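SorB (PDB 6B2V) contains, in module nine of the sorangicin assembly line, a dehydratase-like pyran synthase domain, the part described here, which probably closes a pyran ring in the growing polyketide. Local coordinates at residues A[243-248]-A[279-284]; A[247-252]-A[273-278]. All blocks are in the same frame, centred on the assembly; numbering follows the deposited sequence.

Contact 1: A[243-248]-A[279-284]; sequences SDPRRG and CLMAFR
Leu280 pushes its isobutyl group into the concave side of the 243-248 loop, where CD1 sits 3.5 Å from Gly248 N and 3.6 Å from the carbonyl carbon of Arg247. In the C-terminal hotdog fold, as predicted, this loop joins strands 232-241 and 250-255, and Leu280 reaches it from a classic beta bulge: Leu280 and Met281 together face Leu272 of the adjoining strand 267-273. The chain turns a corner at Leu280, and its side chain points toward the loop. The two methyls divide the work. With CG anti to the carbonyl carbon (chi1 -45°) and an extended chi2, CD1 enters the bend, where Asp244 O and Pro245 O also lie close by, while CD2 comes against the Ser243 side chain, 3.3 Å from OG. A branched aliphatic residue suits this spot because it can fill a pocket walled largely by backbone.

The loop holds its own shape. Pro245 and Arg246 form a short 3-10 turn, closed by a 2.8 Å backbone bond from Gly248 N to Pro245 O. Asp244 adds an Asx turn: its OD1 accepts from Arg246 N, which arrives from above the carboxylate plane, and its OD2 forms a salt bridge with Arg246 NH2, 2.8 Å long. OD1 also lies over one face of the Arg246 guanidinium, above its centre. Between the segments the polar tie is slight, a weak bond from Ser243 N to Leu280 O.

On the inner side Pro245, rigid and apolar, meets the flexible thioether of Met281, and Leu209 of helix 207-225 also packs on the proline. The methionine chain bends at chi3 (-56°), which turns its terminal methyl toward the loop, and CE stops 3.9 Å from Pro245 CB.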
ATOM      1  N   SER A 243      -8.617   2.724  11.448  1.00 13.60           N
ATOM      2  CA  SER A 243      -8.811   4.130  11.733  1.00 16.03           C
ATOM      3  C   SER A 243      -7.903   5.028  10.879  1.00 16.16           C
ATOM      4  O   SER A 243      -7.133   4.542  10.167  1.00 17.80           O
ATOM      5  CB  SER A 243      -8.741   4.401  13.221  1.00 19.02           C
ATOM      6  OG  SER A 243      -7.459   4.416  13.602  1.00 20.59           O
ATOM      7  N   ASP A 244      -8.009   6.335  10.994  1.00 14.98           N
ATOM      8  CA  ASP A 244      -7.258   7.212  10.120  1.00 15.82           C
ATOM      9  C   ASP A 244      -5.764   7.001  10.241  1.00 14.11           C
ATOM     10  O   ASP A 244      -5.199   7.232  11.253  1.00 12.88           O
ATOM     11  CB  ASP A 244      -7.580   8.662  10.549  1.00 16.92           C
ATOM     12  CG  ASP A 244      -7.004   9.749   9.613  1.00 22.14           C
ATOM     13  OD1 ASP A 244      -6.219   9.542   8.767  1.00 15.93           O
ATOM     14  OD2 ASP A 244      -7.403  10.881   9.799  1.00 25.44           O
ATOM     15  N   PRO A 245      -5.128   6.699   9.121  1.00 12.00           N
ATOM     16  CA  PRO A 245      -3.702   6.431   9.080  1.00 12.17           C
ATOM     17  C   PRO A 245      -2.787   7.639   9.303  1.00 11.29           C
ATOM     18  O   PRO A 245      -1.680   7.557   9.661  1.00 10.85           O
ATOM     19  CB  PRO A 245      -3.470   5.833   7.705  1.00 12.80           C
ATOM     20  CG  PRO A 245      -4.662   6.081   6.930  1.00 18.20           C
ATOM     21  CD  PRO A 245      -5.767   6.450   7.825  1.00 13.03           C
ATOM     22  N   ARG A 246      -3.402   8.800   9.249  1.00 12.03           N
ATOM     23  CA  ARG A 246      -2.677  10.040   9.447  1.00 12.97           C
ATOM     24  C   ARG A 246      -2.218  10.216  10.873  1.00 11.25           C
ATOM     25  O   ARG A 246      -1.367  10.989  11.133  1.00 12.21           O
ATOM     26  CB  ARG A 246      -3.446  11.256   8.968  1.00 12.91           C
ATOM     27  CG  ARG A 246      -3.441  11.356   7.467  1.00 19.58           C
ATOM     28  CD  ARG A 246      -4.160  12.569   6.954  1.00 23.85           C
ATOM     29  NE  ARG A 246      -5.423  12.755   7.581  1.00 36.51           N
ATOM     30  CZ  ARG A 246      -6.576  12.462   6.997  1.00 39.82           C
ATOM     31  NH1 ARG A 246      -6.539  11.899   5.789  1.00 39.44           N
ATOM     32  NH2 ARG A 246      -7.731  12.667   7.628  1.00 35.26           N
ATOM     33  N   ARG A 247      -2.720   9.401  11.770  1.00 10.19           N
ATOM     34  CA  ARG A 247      -2.215   9.415  13.120  1.00 11.03           C
ATOM     35  C   ARG A 247      -0.981   8.498  13.289  1.00  9.27           C
ATOM     36  O   ARG A 247      -0.533   8.246  14.358  1.00  9.90           O
ATOM     37  CB  ARG A 247      -3.261   9.018  14.147  1.00 11.71           C
ATOM     38  CG  ARG A 247      -4.435   9.953  14.122  1.00 10.54           C
ATOM     39  CD  ARG A 247      -4.052  11.412  14.195  1.00 12.41           C
ATOM     40  NE  ARG A 247      -3.276  11.674  15.378  1.00 14.34           N
ATOM     41  CZ  ARG A 247      -2.474  12.695  15.511  1.00 26.45           C
ATOM     42  NH1 ARG A 247      -2.368  13.570  14.554  1.00 23.75           N
ATOM     43  NH2 ARG A 247      -1.786  12.839  16.607  1.00 35.53           N
ATOM     44  N   GLY A 248      -0.466   8.067  12.173  1.00  9.23           N
ATOM     45  CA  GLY A 248       0.666   7.183  12.250  1.00 10.49           C
ATOM     46  C   GLY A 248       1.930   7.690  12.910  1.00  9.94           C
ATOM     47  O   GLY A 248       2.339   8.797  12.704  1.00 10.53           O
ATOM     48  N   CYS A 279      -3.419  -0.134  16.250  1.00 10.39           N
ATOM     49  CA  CYS A 279      -3.352  -0.454  14.839  1.00 11.16           C
ATOM     50  C   CYS A 279      -4.295   0.378  13.974  1.00 10.27           C
ATOM     51  O   CYS A 279      -5.455   0.343  14.142  1.00 11.32           O
ATOM     52  CB  CYS A 279      -3.735  -1.923  14.682  1.00 10.24           C
ATOM     53  SG  CYS A 279      -3.495  -2.555  13.005  1.00 12.48           S
ATOM     54  N   LEU A 280      -3.709   1.123  13.037  1.00  9.90           N
ATOM     55  CA  LEU A 280      -4.455   1.978  12.121  1.00  9.77           C
ATOM     56  C   LEU A 280      -4.700   1.205  10.842  1.00 12.78           C
ATOM     57  O   LEU A 280      -5.754   1.205  10.323  1.00 11.63           O
ATOM     58  CB  LEU A 280      -3.699   3.309  11.859  1.00 10.34           C
ATOM     59  CG  LEU A 280      -3.148   3.947  13.128  1.00  9.41           C
ATOM     60  CD1 LEU A 280      -2.507   5.245  12.710  1.00  8.85           C
ATOM     61  CD2 LEU A 280      -4.254   4.227  14.146  1.00 10.10           C
ATOM     62  N   MET A 281      -3.671   0.546  10.368  1.00 11.51           N
ATOM     63  CA  MET A 281      -3.795  -0.316   9.216  1.00 11.97           C
ATOM     64  C   MET A 281      -2.912  -1.519   9.357  1.00 13.54           C
ATOM     65  O   MET A 281      -1.843  -1.397   9.802  1.00 11.80           O
ATOM     66  CB  MET A 281      -3.418   0.359   7.914  1.00 14.69           C
ATOM     67  CG  MET A 281      -4.302   1.489   7.518  1.00 17.71           C
ATOM     68  SD  MET A 281      -3.883   2.114   5.898  1.00 22.23           S
ATOM     69  CE  MET A 281      -2.177   2.494   6.198  1.00 24.66           C
ATOM     70  N   ALA A 282      -3.448  -2.657   8.941  1.00 12.08           N
ATOM     71  CA  ALA A 282      -2.740  -3.913   8.972  1.00 11.90           C
ATOM     72  C   ALA A 282      -2.624  -4.514   7.574  1.00 11.44           C
ATOM     73  O   ALA A 282      -3.604  -4.805   6.937  1.00 12.34           O
ATOM     74  CB  ALA A 282      -3.431  -4.909   9.869  1.00 13.40           C
ATOM     75  N   PHE A 283      -1.376  -4.709   7.159  1.00 10.77           N
ATOM     76  CA  PHE A 283      -1.053  -5.376   5.898  1.00 11.29           C
ATOM     77  C   PHE A 283      -0.615  -6.797   6.248  1.00 10.54           C
ATOM     78  O   PHE A 283       0.270  -6.997   6.947  1.00 11.66           O
ATOM     79  CB  PHE A 283       0.087  -4.676   5.149  1.00 10.34           C
ATOM     80  CG  PHE A 283      -0.271  -3.368   4.517  1.00 13.32           C
ATOM     81  CD1 PHE A 283      -0.176  -2.195   5.205  1.00 12.37           C
ATOM     82  CD2 PHE A 283      -0.631  -3.313   3.202  1.00 13.96           C
ATOM     83  CE1 PHE A 283      -0.486  -1.017   4.621  1.00 13.18           C
ATOM     84  CE2 PHE A 283      -0.914  -2.133   2.617  1.00 14.83           C
ATOM     85  CZ  PHE A 283      -0.845  -0.986   3.322  1.00 15.00           C
ATOM     86  N   ARG A 284      -1.364  -7.772   5.756  1.00 11.72           N
ATOM     87  CA  ARG A 284      -1.061  -9.130   6.017  1.00 13.48           C
ATOM     88  C   ARG A 284      -0.607  -9.844   4.781  1.00 14.12           C
ATOM     89  O   ARG A 284      -1.264  -9.820   3.821  1.00 13.90           O
ATOM     90  CB  ARG A 284      -2.285  -9.892   6.466  1.00 15.98           C
ATOM     91  CG  ARG A 284      -3.078  -9.266   7.550  1.00 21.16           C
ATOM     92  CD  ARG A 284      -2.336  -9.207   8.813  1.00 27.73           C
ATOM     93  NE  ARG A 284      -2.077 -10.477   9.380  1.00 31.81           N
ATOM     94  CZ  ARG A 284      -1.281 -10.648  10.407  1.00 35.63           C
ATOM     95  NH1 ARG A 284      -0.742  -9.604  10.939  1.00 37.20           N
ATOM     96  NH2 ARG A 284      -1.072 -11.845  10.922  1.00 34.45           N
TER

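Contact 2: A[247-252]-A[273-278]; sequences RGAYVH and VDASGN
Val273 O is gripped by two successive backbone N-H groups, Ala249 N at 2.9 Å and Tyr250 N at 3.2 Å, the signature of a classic beta bulge where antiparallel strands 250-255 and 267-273 meet in the predicted C-terminal hotdog fold. The two donors share the oxygen by approaching differently: Ala249 N lies in the carbonyl plane, whereas Tyr250 N is tilted 27° from it. A third bond, from Val273 N to Tyr250 O at 3.0 Å, is almost perfectly straight (179°) and makes Tyr250 and Val273 a hydrogen-bonded pair.

The side chains of that pair lie on the same face, with Val273 CG2 resting 3.7 Å from Tyr250 CB. Beta-branched valine gives the strand end a compact apolar surface, while the tyrosine side chain also touches Leu189 and Ser191 of strand 187-192 and Ile147 of helix 147-152. Asp274 O lies at the ring edge, near its plane. Within the bulge, the small methyl of Ala249 fits against the start of the turn, its CB 3.5 Å from Ala275 N and also touching Ala275 CB.

Residues 274-277 make a type I beta turn that Asp274 stabilises from within. Its chi1 of 65° sets the carboxylate between the backbone N and the carbonyl carbon, a position that lets OD1 take the N-H of Ser276, an Asx turn, and that of Asn278 from opposite faces of the carboxylate plane. Gly277 suits the last place of the turn, since its positive phi would press a CB against the preceding carbonyl oxygen. The other carboxylate oxygen, OD2, uses its syn lone pair to accept from Asn278 ND2, 3.1 Å away and close to the amide plane.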
ATOM      1  N   ARG A 247      -2.720   9.401  11.770  1.00 10.19           N
ATOM      2  CA  ARG A 247      -2.215   9.415  13.120  1.00 11.03           C
ATOM      3  C   ARG A 247      -0.981   8.498  13.289  1.00  9.27           C
ATOM      4  O   ARG A 247      -0.533   8.246  14.358  1.00  9.90           O
ATOM      5  CB  ARG A 247      -3.261   9.018  14.147  1.00 11.71           C
ATOM      6  CG  ARG A 247      -4.435   9.953  14.122  1.00 10.54           C
ATOM      7  CD  ARG A 247      -4.052  11.412  14.195  1.00 12.41           C
ATOM      8  NE  ARG A 247      -3.276  11.674  15.378  1.00 14.34           N
ATOM      9  CZ  ARG A 247      -2.474  12.695  15.511  1.00 26.45           C
ATOM     10  NH1 ARG A 247      -2.368  13.570  14.554  1.00 23.75           N
ATOM     11  NH2 ARG A 247      -1.786  12.839  16.607  1.00 35.53           N
ATOM     12  N   GLY A 248      -0.466   8.067  12.173  1.00  9.23           N
ATOM     13  CA  GLY A 248       0.666   7.183  12.250  1.00 10.49           C
ATOM     14  C   GLY A 248       1.930   7.690  12.910  1.00  9.94           C
ATOM     15  O   GLY A 248       2.339   8.797  12.704  1.00 10.53           O
ATOM     16  N   ALA A 249       2.513   6.795  13.713  1.00  9.27           N
ATOM     17  CA  ALA A 249       3.740   7.101  14.374  1.00  8.48           C
ATOM     18  C   ALA A 249       4.840   6.053  14.187  1.00  8.58           C
ATOM     19  O   ALA A 249       5.975   6.400  14.288  1.00  8.98           O
ATOM     20  CB  ALA A 249       3.502   7.333  15.844  1.00 10.59           C
ATOM     21  N   TYR A 250       4.459   4.799  13.965  1.00  8.69           N
ATOM     22  CA  TYR A 250       5.439   3.740  13.757  1.00  8.89           C
ATOM     23  C   TYR A 250       4.953   2.739  12.725  1.00 10.31           C
ATOM     24  O   TYR A 250       3.806   2.550  12.582  1.00 10.14           O
ATOM     25  CB  TYR A 250       5.712   2.942  15.063  1.00 10.11           C
ATOM     26  CG  TYR A 250       6.453   3.696  16.108  1.00 11.17           C
ATOM     27  CD1 TYR A 250       7.793   3.729  16.063  1.00 14.68           C
ATOM     28  CD2 TYR A 250       5.831   4.370  17.108  1.00 13.32           C
ATOM     29  CE1 TYR A 250       8.523   4.405  16.972  1.00 19.65           C
ATOM     30  CE2 TYR A 250       6.581   5.089  18.045  1.00 18.96           C
ATOM     31  CZ  TYR A 250       7.928   5.094  17.931  1.00 17.38           C
ATOM     32  OH  TYR A 250       8.806   5.712  18.822  1.00 38.45           O
ATOM     33  N   VAL A 251       5.888   2.095  12.051  1.00  8.72           N
ATOM     34  CA  VAL A 251       5.616   1.027  11.109  1.00  8.30           C
ATOM     35  C   VAL A 251       6.418  -0.191  11.640  1.00  8.52           C
ATOM     36  O   VAL A 251       7.558  -0.087  11.848  1.00  9.71           O
ATOM     37  CB  VAL A 251       6.062   1.402   9.706  1.00  8.85           C
ATOM     38  CG1 VAL A 251       5.938   0.232   8.763  1.00 10.03           C
ATOM     39  CG2 VAL A 251       5.238   2.531   9.156  1.00 11.74           C
ATOM     40  N   HIS A 252       5.725  -1.300  11.820  1.00  8.76           N
ATOM     41  CA  HIS A 252       6.239  -2.545  12.341  1.00  8.65           C
ATOM     42  C   HIS A 252       6.054  -3.641  11.318  1.00 10.27           C
ATOM     43  O   HIS A 252       5.009  -4.058  11.099  1.00 10.68           O
ATOM     44  CB  HIS A 252       5.488  -2.909  13.611  1.00 11.51           C
ATOM     45  CG  HIS A 252       5.988  -4.156  14.278  1.00  9.82           C
ATOM     46  ND1 HIS A 252       5.161  -5.063  14.887  1.00 13.35           N
ATOM     47  CD2 HIS A 252       7.235  -4.654  14.391  1.00 12.13           C
ATOM     48  CE1 HIS A 252       5.887  -6.060  15.349  1.00 14.83           C
ATOM     49  NE2 HIS A 252       7.156  -5.808  15.098  1.00 12.81           N
ATOM     50  N   VAL A 273       0.890   1.857  13.120  1.00  9.42           N
ATOM     51  CA  VAL A 273       0.355   2.126  14.420  1.00  9.13           C
ATOM     52  C   VAL A 273       0.545   3.590  14.846  1.00  9.58           C
ATOM     53  O   VAL A 273       1.388   4.247  14.399  1.00  9.51           O
ATOM     54  CB  VAL A 273       0.952   1.234  15.542  1.00  9.86           C
ATOM     55  CG1 VAL A 273       0.799  -0.234  15.199  1.00 11.05           C
ATOM     56  CG2 VAL A 273       2.409   1.535  15.815  1.00 10.79           C
ATOM     57  N   ASP A 274      -0.319   4.018  15.740  1.00  8.52           N
ATOM     58  CA  ASP A 274      -0.190   5.343  16.297  1.00  9.24           C
ATOM     59  C   ASP A 274       0.816   5.347  17.442  1.00  9.83           C
ATOM     60  O   ASP A 274       1.432   4.401  17.752  1.00  9.91           O
ATOM     61  CB  ASP A 274      -1.540   6.011  16.667  1.00 10.08           C
ATOM     62  CG  ASP A 274      -2.279   5.314  17.775  1.00 10.49           C
ATOM     63  OD1 ASP A 274      -1.609   4.691  18.551  1.00 10.88           O
ATOM     64  OD2 ASP A 274      -3.479   5.515  17.855  1.00 11.74           O
ATOM     65  N   ALA A 275       0.943   6.472  18.106  1.00  9.44           N
ATOM     66  CA  ALA A 275       1.936   6.605  19.164  1.00  9.95           C
ATOM     67  C   ALA A 275       1.659   5.791  20.390  1.00 10.00           C
ATOM     68  O   ALA A 275       2.526   5.671  21.199  1.00 11.52           O
ATOM     69  CB  ALA A 275       2.267   8.061  19.514  1.00 10.18           C
ATOM     70  N   SER A 276       0.415   5.332  20.516  1.00  8.93           N
ATOM     71  CA  SER A 276       0.016   4.453  21.594  1.00 10.39           C
ATOM     72  C   SER A 276       0.024   2.973  21.216  1.00  9.61           C
ATOM     73  O   SER A 276      -0.391   2.176  21.965  1.00 12.48           O
ATOM     74  CB  SER A 276      -1.329   4.868  22.171  1.00 10.89           C
ATOM     75  OG  SER A 276      -1.208   6.080  22.838  1.00 10.89           O
ATOM     76  N   GLY A 277       0.499   2.717  20.024  1.00  9.35           N
ATOM     77  CA  GLY A 277       0.558   1.354  19.531  1.00  9.41           C
ATOM     78  C   GLY A 277      -0.726   0.789  18.925  1.00 10.52           C
ATOM     79  O   GLY A 277      -0.805  -0.358  18.605  1.00 11.99           O
ATOM     80  N   ASN A 278      -1.719   1.652  18.815  1.00  9.99           N
ATOM     81  CA  ASN A 278      -2.971   1.184  18.247  1.00 10.66           C
ATOM     82  C   ASN A 278      -2.839   0.955  16.735  1.00  9.45           C
ATOM     83  O   ASN A 278      -2.331   1.755  16.040  1.00  9.26           O
ATOM     84  CB  ASN A 278      -4.138   2.152  18.459  1.00 11.60           C
ATOM     85  CG  ASN A 278      -4.413   2.517  19.911  1.00 16.89           C
ATOM     86  OD1 ASN A 278      -4.556   1.740  20.733  1.00 16.67           O
ATOM     87  ND2 ASN A 278      -4.557   3.777  20.138  1.00 23.24           N
TER

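How the contacts relate
From the N terminus, strand 232-241 runs into the loop that starts both contacts, and Arg247 and Gly248 belong to each. The chain then continues through strand 250-255, turns back along strand 267-273, and makes the tight turn that precedes strand 279-289. Contact 2 closes the shorter excursion, 247-252 to 273-278; contact 1, from 243-248 to 279-284, encloses it. Their centres are 7 Å apart, and they touch where Leu280 CG packs 3.9 Å from Asp274 N. Contact 2 thus joins neighbouring strands at their ends, while contact 1 fastens the connecting loop to the last strand of the predicted C-terminal hotdog fold.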